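Local coordinates for protein exocyst complex component EXO70 (Saccharomyces cerevisiae, PDB 2B1E) that serves in the exocyst complex that tethers secretory vesicles to sites of exocytosis, and plays a role in assembling that complex, at residues Ser23-Ile28 with Thr42-Lys47; Asp49-Asp54 with Thr73-Leu78; His409-Gly414 with Lys505-Ser510. One frame throughout, in Å; residues are numbered along the deposited sequence.

In the fold
Contacts 1 and 2 are neighbours in the N-terminal family region, their centres about 10 Å apart, and share helix 38-56: contact 1 joins it to helix 15-30 at the surface, while contact 2 joins it to helix 66-94, partly buried. They also touch each other, Glu26 of contact 1 probably hydrogen-bonding His74 of contact 2. Tyrosine, valine, an isoleucine and a lysine's methylenes make the first; leucines, a methionine and the aliphatic part of a glutamate make the second. Contact 3, also partly buried, has its centre about 103 and 104 Å from those of contacts 1 and 2, in the C-terminal family region. There a loop aromatic lies against a helix, and a water joins in.

Contact 1. Residues Ser23-Ile28 with Thr42-Lys47; sequences SKYEII and TQVVHK
Tyr25 and Val44 meet through carbon alone, and a polar atom gripped by two groups lies nearby, away from the contact itself: Thr42 OG1 of helix 38-56 is hydrogen-bonded with Trp125 NE1 and Lys39 O. The contact proper is an antiparallel packing of helix 15-30 against helix 38-56, two long helices with the short helix 33-36 between them in the chain. The segment axes come within 10.3 Å, their directions 157° apart. In the middle, Val44 CG1 touches Tyr25 CB at 3.7 Å and then lies 4.0 Å from Tyr25 CD1, so that one methyl serves both the root of the aromatic side chain and the start of its ring. The valine reaches this spot because CG1 stands anti to the backbone nitrogen (chi1 169°). Its other methyl, Val44 CG2, makes a looser approach of 4.4 Å to Ile28 CG2, one helical turn after the tyrosine.

Further out, the ring runs obliquely past Lys47. Lys47 CB sits 4.2 Å above the plane of the Tyr25 ring, displaced toward its rim, and Lys47 CD passes the phenol oxygen, Tyr25 OH, at 3.9 Å. A bend at chi2 (-85°) swings the chain obliquely past the tyrosine hydroxyl before its remaining, extended part carries the ammonium group away from the helix pair. On the other flank of helix 15-30, Glu26 is engaged with helix 66-94, forming a salt bridge with Arg81 and a hydrogen bond with His74.

No hydrogen bond crosses between the two segments. They are therefore held by the fit of apolar surfaces: a methyl at the base of a ring, the lysine's CB over the rim of that ring and its CD beside the hydroxyl, while the charged end leads away.

Contact 2. Residues Asp49-Asp54 with Thr73-Leu78; sequences DDMLED and THLEQL
Leu52 and Leu75 form the heart of an apolar, antiparallel helix-helix contact, partly buried, between helix 38-56 and helix 66-94 in the N-terminal family region. The two segments run 147° apart in direction and their axes approach to 9.6 Å. At this spacing a side chain of one helix touches the backbone of the other: Leu75 CD1 lies 3.9 Å from Leu52 CA and only slightly farther, 4.1 Å, from Leu52 CB. The two leucines slide past one another in opposite senses, for while Leu75 pushes its methyl against the root of Leu52, Leu52 CD1 comes back to within 4.1 Å of Leu75 CB.

Met51 and Glu76 extend the patch, each crossing its leucine partner at about a right angle. The thioether of Met51 meets the branch end of Leu75, with Met51 SD 4.0 Å from Leu75 CD2; an extended start (chi1 -177°, chi2 -177°) takes the sulfur out to this depth before the chain bends at its last torsion. The glutamate takes part through its aliphatic portion, Glu76 CG resting 3.7 Å from Leu52 CD2, so the carboxylate is not what joins the helices.

Around this pair the packing continues. Helix 15-30 closes in beside Met51, through Leu18 and Glu21, and beside Leu75, through Ala22, making a three-helix cluster. Leu72 and Ile79 of helix 66-94 also touch Leu52, while Leu48 and Ile55 of helix 38-56 flank Leu75.

Contact 3. Residues His409-Gly414 with Lys505-Ser510; sequences HKQRIG and KQYKLS
Tyr507 reaches across to Gln411 and Arg412 in a helix-loop contact whose central element is a CH-pi interaction: the loop between helices 483-504 and 512-537 lays an aromatic ring against the first turn of helix 410-429. From the backbone, Tyr507 CB points toward that helix, and CG is set anti to the carbonyl carbon (chi1 -49°), which directs the ring at the helix. The ring then meets glutamine: Tyr507 CD2 lies 3.8 Å from Gln411 CG, which stands above the plane, whereas Gln411 OE1 sits at the edge, near the plane, 3.7 Å from Tyr507 CE2. The glutamine amide and the ring are inclined by 48°. Gln411 NE2 is engaged with Thr504 OG1, which ties the glutamine to the end of the helix that leads into the loop.

Over one face stands Arg412 CA, 4.3 Å from the centroid of the Tyr507 ring and 26° off its normal. The opposite face is occupied from within the loop itself by Gln506 CB, 4.0 Å above the centre of the Tyr507 ring, so the aromatic group lies between the alpha carbon of Arg412 and the CB of Gln506. Phe415, farther along the same helix, also meets the ring.

The arginine runs fully extended across the tyrosine, carrying its charged end beyond to Asn307, which accepts a hydrogen bond from NE. Tyr507 CE1 packs 3.8 Å from Arg412 CG, which stands above the ring plane near the rim, and Tyr507 CZ meets Arg412 CB at 3.8 Å. At the tip, Tyr507 OH rests 3.5 Å from Arg412 CB, and a water lying in the ring plane hydrogen-bonds Tyr507 OH at 2.8 Å while donating a weak bond to Gln411 OE1.

Contact 1. Residues Ser23-Ile28 with Thr42-Lys47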
loop_
_atom_site.group_PDB
_atom_site.type_symbol
_atom_site.label_atom_id
_atom_site.label_comp_id
_atom_site.label_asym_id
_atom_site.label_seq_id
_atom_site.Cartn_x
_atom_site.Cartn_y
_atom_site.Cartn_z
ATOM N N SER A 23 15.894 10.095 -68.671
ATOM C CA SER A 23 16.832 11.198 -68.449
ATOM C C SER A 23 16.100 12.433 -67.953
ATOM O O SER A 23 16.585 13.154 -67.072
ATOM C CB SER A 23 17.580 11.548 -69.738
ATOM O OG SER A 23 18.571 10.582 -70.044
ATOM N N LYS A 24 14.925 12.673 -68.520
ATOM C CA LYS A 24 14.132 13.818 -68.116
ATOM C C LYS A 24 13.638 13.634 -66.685
ATOM O O LYS A 24 13.601 14.587 -65.903
ATOM C CB LYS A 24 12.962 14.019 -69.087
ATOM C CG LYS A 24 13.430 14.383 -70.505
ATOM C CD LYS A 24 12.294 14.866 -71.399
ATOM C CE LYS A 24 11.340 13.733 -71.759
ATOM N NZ LYS A 24 10.191 14.193 -72.592
ATOM N N TYR A 25 13.279 12.403 -66.326
ATOM C CA TYR A 25 12.795 12.153 -64.978
ATOM C C TYR A 25 13.922 12.324 -63.969
ATOM O O TYR A 25 13.692 12.777 -62.841
ATOM C CB TYR A 25 12.200 10.744 -64.852
ATOM C CG TYR A 25 10.921 10.551 -65.628
ATOM C CD1 TYR A 25 9.896 11.490 -65.560
ATOM C CD2 TYR A 25 10.737 9.429 -66.433
ATOM C CE1 TYR A 25 8.714 11.323 -66.281
ATOM C CE2 TYR A 25 9.555 9.246 -67.159
ATOM C CZ TYR A 25 8.551 10.197 -67.080
ATOM O OH TYR A 25 7.393 10.028 -67.801
ATOM N N GLU A 26 15.140 11.956 -64.358
ATOM C CA GLU A 26 16.254 12.108 -63.432
ATOM C C GLU A 26 16.526 13.583 -63.146
ATOM O O GLU A 26 16.877 13.954 -62.026
ATOM C CB GLU A 26 17.530 11.463 -63.965
ATOM C CG GLU A 26 18.683 11.597 -62.964
ATOM C CD GLU A 26 19.828 10.631 -63.210
ATOM O OE1 GLU A 26 20.674 10.465 -62.296
ATOM O OE2 GLU A 26 19.892 10.044 -64.306
ATOM N N ILE A 27 16.376 14.419 -64.165
ATOM C CA ILE A 27 16.604 15.846 -63.996
ATOM C C ILE A 27 15.599 16.385 -62.984
ATOM O O ILE A 27 15.941 17.176 -62.098
ATOM C CB ILE A 27 16.490 16.582 -65.361
ATOM C CG1 ILE A 27 17.698 16.205 -66.226
ATOM C CG2 ILE A 27 16.407 18.097 -65.146
ATOM C CD1 ILE A 27 17.681 16.749 -67.648
ATOM N N ILE A 28 14.357 15.940 -63.096
ATOM C CA ILE A 28 13.324 16.381 -62.160
ATOM C C ILE A 28 13.686 15.933 -60.745
ATOM O O ILE A 28 13.742 16.743 -59.801
ATOM C CB ILE A 28 11.949 15.793 -62.538
ATOM C CG1 ILE A 28 11.521 16.315 -63.914
ATOM C CG2 ILE A 28 10.915 16.169 -61.479
ATOM C CD1 ILE A 28 10.181 15.786 -64.392
ATOM N N THR A 42 7.434 10.930 -55.484
ATOM C CA THR A 42 7.193 9.489 -55.490
ATOM C C THR A 42 6.496 9.065 -56.772
ATOM O O THR A 42 6.625 7.915 -57.204
ATOM C CB THR A 42 6.339 9.016 -54.303
ATOM O OG1 THR A 42 5.080 9.695 -54.310
ATOM C CG2 THR A 42 7.067 9.261 -52.986
ATOM N N GLN A 43 5.757 9.988 -57.382
ATOM C CA GLN A 43 5.063 9.672 -58.623
ATOM C C GLN A 43 6.077 9.458 -59.744
ATOM O O GLN A 43 5.904 8.582 -60.599
ATOM C CB GLN A 43 4.096 10.796 -59.003
ATOM C CG GLN A 43 3.156 10.404 -60.119
ATOM C CD GLN A 43 2.439 9.097 -59.819
ATOM O OE1 GLN A 43 1.787 8.949 -58.774
ATOM N NE2 GLN A 43 2.558 8.137 -60.733
ATOM N N VAL A 44 7.137 10.258 -59.757
ATOM C CA VAL A 44 8.159 10.086 -60.782
ATOM C C VAL A 44 8.900 8.764 -60.562
ATOM O O VAL A 44 9.209 8.046 -61.515
ATOM C CB VAL A 44 9.160 11.250 -60.781
ATOM C CG1 VAL A 44 10.351 10.906 -61.672
ATOM C CG2 VAL A 44 8.473 12.513 -61.292
ATOM N N VAL A 45 9.182 8.429 -59.307
ATOM C CA VAL A 45 9.858 7.167 -59.041
ATOM C C VAL A 45 8.943 6.022 -59.518
ATOM O O VAL A 45 9.420 5.030 -60.062
ATOM C CB VAL A 45 10.182 7.016 -57.545
ATOM C CG1 VAL A 45 10.898 5.697 -57.296
ATOM C CG2 VAL A 45 11.086 8.181 -57.092
ATOM N N HIS A 46 7.631 6.159 -59.325
ATOM C CA HIS A 46 6.703 5.114 -59.776
ATOM C C HIS A 46 6.806 4.956 -61.305
ATOM O O HIS A 46 6.774 3.838 -61.822
ATOM C CB HIS A 46 5.239 5.443 -59.409
ATOM C CG HIS A 46 4.908 5.276 -57.955
ATOM N ND1 HIS A 46 5.343 4.204 -57.208
ATOM C CD2 HIS A 46 4.148 6.029 -57.121
ATOM C CE1 HIS A 46 4.868 4.304 -55.978
ATOM N NE2 HIS A 46 4.139 5.403 -55.899
ATOM N N LYS A 47 6.911 6.072 -62.024
ATOM C CA LYS A 47 7.029 6.019 -63.482
ATOM C C LYS A 47 8.240 5.182 -63.883
ATOM O O LYS A 47 8.167 4.363 -64.790
ATOM C CB LYS A 47 7.183 7.426 -64.074
ATOM C CG LYS A 47 5.903 8.256 -64.136
ATOM C CD LYS A 47 5.107 7.939 -65.390
ATOM C CE LYS A 47 3.881 8.833 -65.519
ATOM N NZ LYS A 47 3.146 8.570 -66.793
#

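Contact 2. Residues Asp49-Asp54 with Thr73-Leu78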
loop_
_atom_site.group_PDB
_atom_site.type_symbol
_atom_site.label_atom_id
_atom_site.label_comp_id
_atom_site.label_asym_id
_atom_site.label_seq_id
_atom_site.Cartn_x
_atom_site.Cartn_y
_atom_site.Cartn_z
ATOM N N ASP A 49 9.817 2.900 -62.065
ATOM C CA ASP A 49 9.572 1.546 -61.616
ATOM C C ASP A 49 8.705 0.813 -62.635
ATOM O O ASP A 49 9.026 -0.306 -63.052
ATOM C CB ASP A 49 8.867 1.584 -60.259
ATOM C CG ASP A 49 9.411 0.559 -59.296
ATOM O OD1 ASP A 49 10.200 -0.302 -59.740
ATOM O OD2 ASP A 49 9.050 0.611 -58.100
ATOM N N ASP A 50 7.614 1.456 -63.047
ATOM C CA ASP A 50 6.710 0.859 -64.019
ATOM C C ASP A 50 7.404 0.720 -65.377
ATOM O O ASP A 50 7.220 -0.283 -66.065
ATOM C CB ASP A 50 5.426 1.692 -64.121
ATOM C CG ASP A 50 4.608 1.656 -62.828
ATOM O OD1 ASP A 50 3.635 2.432 -62.707
ATOM O OD2 ASP A 50 4.942 0.849 -61.926
ATOM N N MET A 51 8.221 1.700 -65.754
ATOM C CA MET A 51 8.937 1.620 -67.032
ATOM C C MET A 51 9.858 0.400 -66.998
ATOM O O MET A 51 9.876 -0.402 -67.930
ATOM C CB MET A 51 9.773 2.888 -67.285
ATOM C CG MET A 51 10.499 2.904 -68.643
ATOM S SD MET A 51 11.564 4.366 -68.933
ATOM C CE MET A 51 10.274 5.592 -69.242
ATOM N N LEU A 52 10.607 0.254 -65.907
ATOM C CA LEU A 52 11.533 -0.859 -65.755
ATOM C C LEU A 52 10.790 -2.188 -65.877
ATOM O O LEU A 52 11.246 -3.103 -66.564
ATOM C CB LEU A 52 12.247 -0.763 -64.405
ATOM C CG LEU A 52 13.204 -1.883 -63.995
ATOM C CD1 LEU A 52 14.361 -1.966 -64.966
ATOM C CD2 LEU A 52 13.727 -1.597 -62.586
ATOM N N GLU A 53 9.638 -2.277 -65.220
ATOM C CA GLU A 53 8.817 -3.481 -65.262
ATOM C C GLU A 53 8.280 -3.753 -66.675
ATOM O O GLU A 53 8.313 -4.893 -67.158
ATOM C CB GLU A 53 7.648 -3.335 -64.291
ATOM C CG GLU A 53 6.776 -4.556 -64.160
ATOM C CD GLU A 53 7.541 -5.742 -63.634
ATOM O OE1 GLU A 53 8.339 -5.563 -62.687
ATOM O OE2 GLU A 53 7.342 -6.855 -64.160
ATOM N N ASP A 54 7.792 -2.703 -67.332
ATOM C CA ASP A 54 7.247 -2.834 -68.679
ATOM C C ASP A 54 8.254 -3.363 -69.709
ATOM O O ASP A 54 7.898 -4.173 -70.559
ATOM C CB ASP A 54 6.684 -1.492 -69.185
ATOM C CG ASP A 54 5.418 -1.046 -68.446
ATOM O OD1 ASP A 54 4.716 -1.889 -67.851
ATOM O OD2 ASP A 54 5.114 0.166 -68.487
ATOM N N THR A 73 20.030 -0.902 -66.122
ATOM C CA THR A 73 20.843 -0.538 -64.962
ATOM C C THR A 73 20.573 0.904 -64.527
ATOM O O THR A 73 20.515 1.195 -63.335
ATOM C CB THR A 73 22.350 -0.715 -65.260
ATOM O OG1 THR A 73 22.606 -2.088 -65.589
ATOM C CG2 THR A 73 23.190 -0.339 -64.047
ATOM N N HIS A 74 20.392 1.796 -65.495
ATOM C CA HIS A 74 20.130 3.194 -65.186
ATOM C C HIS A 74 18.830 3.330 -64.393
ATOM O O HIS A 74 18.797 3.982 -63.357
ATOM C CB HIS A 74 20.046 4.018 -66.472
ATOM C CG HIS A 74 19.827 5.478 -66.230
ATOM N ND1 HIS A 74 19.191 6.295 -67.138
ATOM C CD2 HIS A 74 20.144 6.264 -65.173
ATOM C CE1 HIS A 74 19.118 7.521 -66.649
ATOM N NE2 HIS A 74 19.689 7.530 -65.457
ATOM N N LEU A 75 17.758 2.711 -64.880
ATOM C CA LEU A 75 16.479 2.763 -64.183
ATOM C C LEU A 75 16.617 2.147 -62.786
ATOM O O LEU A 75 16.196 2.732 -61.795
ATOM C CB LEU A 75 15.404 2.008 -64.980
ATOM C CG LEU A 75 14.888 2.709 -66.243
ATOM C CD1 LEU A 75 14.099 1.727 -67.096
ATOM C CD2 LEU A 75 14.002 3.891 -65.840
ATOM N N GLU A 76 17.229 0.970 -62.707
ATOM C CA GLU A 76 17.385 0.312 -61.415
ATOM C C GLU A 76 18.140 1.199 -60.411
ATOM O O GLU A 76 17.687 1.378 -59.278
ATOM C CB GLU A 76 18.110 -1.031 -61.591
ATOM C CG GLU A 76 17.356 -2.042 -62.472
ATOM C CD GLU A 76 18.183 -3.290 -62.793
ATOM O OE1 GLU A 76 19.428 -3.246 -62.659
ATOM O OE2 GLU A 76 17.585 -4.315 -63.190
ATOM N N GLN A 77 19.266 1.780 -60.827
ATOM C CA GLN A 77 20.044 2.617 -59.910
ATOM C C GLN A 77 19.404 3.953 -59.552
ATOM O O GLN A 77 19.489 4.381 -58.403
ATOM C CB GLN A 77 21.465 2.838 -60.439
ATOM C CG GLN A 77 22.317 1.558 -60.468
ATOM C CD GLN A 77 22.389 0.868 -59.121
ATOM O OE1 GLN A 77 22.516 1.517 -58.087
ATOM N NE2 GLN A 77 22.311 -0.456 -59.126
ATOM N N LEU A 78 18.780 4.616 -60.519
ATOM C CA LEU A 78 18.115 5.892 -60.250
ATOM C C LEU A 78 16.989 5.681 -59.236
ATOM O O LEU A 78 16.758 6.524 -58.362
ATOM C CB LEU A 78 17.567 6.484 -61.554
ATOM C CG LEU A 78 16.796 7.805 -61.456
ATOM C CD1 LEU A 78 17.657 8.899 -60.802
ATOM C CD2 LEU A 78 16.372 8.215 -62.862
#

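Contact 3. Residues His409-Gly414 with Lys505-Ser510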
loop_
_atom_site.group_PDB
_atom_site.type_symbol
_atom_site.label_atom_id
_atom_site.label_comp_id
_atom_site.label_asym_id
_atom_site.label_seq_id
_atom_site.Cartn_x
_atom_site.Cartn_y
_atom_site.Cartn_z
ATOM N N HIS A 409 -1.480 -11.291 40.348
ATOM C CA HIS A 409 -1.102 -9.898 40.115
ATOM C C HIS A 409 -2.009 -9.154 39.138
ATOM O O HIS A 409 -1.550 -8.261 38.427
ATOM C CB HIS A 409 0.333 -9.874 39.580
ATOM C CG HIS A 409 1.290 -10.661 40.418
ATOM N ND1 HIS A 409 1.919 -10.129 41.521
ATOM C CD2 HIS A 409 1.671 -11.961 40.357
ATOM C CE1 HIS A 409 2.641 -11.067 42.110
ATOM N NE2 HIS A 409 2.509 -12.187 41.423
ATOM N N LYS A 410 -3.288 -9.498 39.113
ATOM C CA LYS A 410 -4.192 -8.865 38.163
ATOM C C LYS A 410 -4.332 -7.358 38.318
ATOM O O LYS A 410 -4.448 -6.640 37.325
ATOM C CB LYS A 410 -5.560 -9.557 38.207
ATOM C CG LYS A 410 -5.470 -11.024 37.784
ATOM C CD LYS A 410 -6.825 -11.685 37.576
ATOM C CE LYS A 410 -7.510 -11.973 38.896
ATOM N NZ LYS A 410 -6.628 -12.768 39.778
ATOM N N GLN A 411 -4.298 -6.869 39.551
ATOM C CA GLN A 411 -4.438 -5.434 39.764
ATOM C C GLN A 411 -3.309 -4.663 39.089
ATOM O O GLN A 411 -3.565 -3.724 38.337
ATOM C CB GLN A 411 -4.480 -5.107 41.265
ATOM C CG GLN A 411 -4.624 -3.603 41.548
ATOM C CD GLN A 411 -4.916 -3.316 43.009
ATOM O OE1 GLN A 411 -4.190 -3.759 43.900
ATOM N NE2 GLN A 411 -5.983 -2.574 43.262
ATOM N N ARG A 412 -2.066 -5.073 39.345
ATOM C CA ARG A 412 -0.898 -4.413 38.755
ATOM C C ARG A 412 -0.796 -4.610 37.244
ATOM O O ARG A 412 -0.481 -3.666 36.513
ATOM C CB ARG A 412 0.399 -4.912 39.409
ATOM C CG ARG A 412 1.638 -4.297 38.766
ATOM C CD ARG A 412 2.968 -4.762 39.349
ATOM N NE ARG A 412 4.062 -4.105 38.631
ATOM C CZ ARG A 412 5.356 -4.278 38.881
ATOM N NH1 ARG A 412 5.754 -5.101 39.845
ATOM N NH2 ARG A 412 6.257 -3.624 38.162
ATOM N N ILE A 413 -1.030 -5.837 36.779
ATOM C CA ILE A 413 -0.972 -6.118 35.354
ATOM C C ILE A 413 -2.078 -5.321 34.659
ATOM O O ILE A 413 -1.862 -4.742 33.588
ATOM C CB ILE A 413 -1.136 -7.633 35.075
ATOM C CG1 ILE A 413 0.098 -8.384 35.589
ATOM C CG2 ILE A 413 -1.349 -7.869 33.578
ATOM C CD1 ILE A 413 -0.087 -9.921 35.715
ATOM N N GLY A 414 -3.251 -5.265 35.281
ATOM C CA GLY A 414 -4.341 -4.501 34.692
ATOM C C GLY A 414 -3.957 -3.038 34.521
ATOM O O GLY A 414 -4.209 -2.425 33.480
ATOM N N LYS A 505 -3.500 2.262 46.127
ATOM C CA LYS A 505 -2.824 3.562 46.131
ATOM C C LYS A 505 -1.552 3.552 45.291
ATOM O O LYS A 505 -1.092 4.597 44.836
ATOM C CB LYS A 505 -2.486 3.982 47.566
ATOM C CG LYS A 505 -3.697 4.422 48.375
ATOM C CD LYS A 505 -3.309 4.784 49.797
ATOM C CE LYS A 505 -4.531 5.084 50.661
ATOM N NZ LYS A 505 -4.115 5.361 52.070
ATOM N N GLN A 506 -0.999 2.366 45.069
ATOM C CA GLN A 506 0.233 2.227 44.288
ATOM C C GLN A 506 0.035 2.392 42.780
ATOM O O GLN A 506 1.009 2.488 42.032
ATOM C CB GLN A 506 0.874 0.857 44.568
ATOM C CG GLN A 506 0.934 0.496 46.057
ATOM C CD GLN A 506 1.538 -0.878 46.326
ATOM O OE1 GLN A 506 1.526 -1.751 45.462
ATOM N NE2 GLN A 506 2.042 -1.081 47.533
ATOM N N TYR A 507 -1.216 2.440 42.332
ATOM C CA TYR A 507 -1.498 2.569 40.905
ATOM C C TYR A 507 -2.316 3.817 40.607
ATOM O O TYR A 507 -3.516 3.853 40.835
ATOM C CB TYR A 507 -2.226 1.312 40.422
ATOM C CG TYR A 507 -1.523 0.056 40.878
ATOM C CD1 TYR A 507 -0.252 -0.261 40.402
ATOM C CD2 TYR A 507 -2.079 -0.761 41.865
ATOM C CE1 TYR A 507 0.454 -1.355 40.903
ATOM C CE2 TYR A 507 -1.380 -1.860 42.370
ATOM C CZ TYR A 507 -0.115 -2.144 41.888
ATOM O OH TYR A 507 0.598 -3.198 42.408
ATOM N N LYS A 508 -1.657 4.842 40.083
ATOM C CA LYS A 508 -2.345 6.089 39.794
ATOM C C LYS A 508 -2.563 6.296 38.302
ATOM O O LYS A 508 -1.624 6.580 37.555
ATOM C CB LYS A 508 -1.556 7.255 40.407
ATOM C CG LYS A 508 -1.348 7.108 41.924
ATOM C CD LYS A 508 -0.602 8.292 42.537
ATOM C CE LYS A 508 -0.218 8.027 44.000
ATOM N NZ LYS A 508 -1.381 7.750 44.900
ATOM N N LEU A 509 -3.811 6.122 37.870
ATOM C CA LEU A 509 -4.160 6.300 36.465
ATOM C C LEU A 509 -4.175 7.792 36.161
ATOM O O LEU A 509 -4.484 8.606 37.030
ATOM C CB LEU A 509 -5.536 5.689 36.167
ATOM C CG LEU A 509 -5.672 4.164 36.251
ATOM C CD1 LEU A 509 -7.145 3.759 36.211
ATOM C CD2 LEU A 509 -4.913 3.517 35.101
ATOM N N SER A 510 -3.838 8.146 34.926
ATOM C CA SER A 510 -3.805 9.542 34.513
ATOM C C SER A 510 -5.090 9.940 33.792
ATOM O O SER A 510 -5.629 11.026 34.020
ATOM C CB SER A 510 -2.607 9.781 33.595
ATOM O OG SER A 510 -1.399 9.370 34.217
HETATM O O HOH W 1 -1.003 -4.930 43.868
#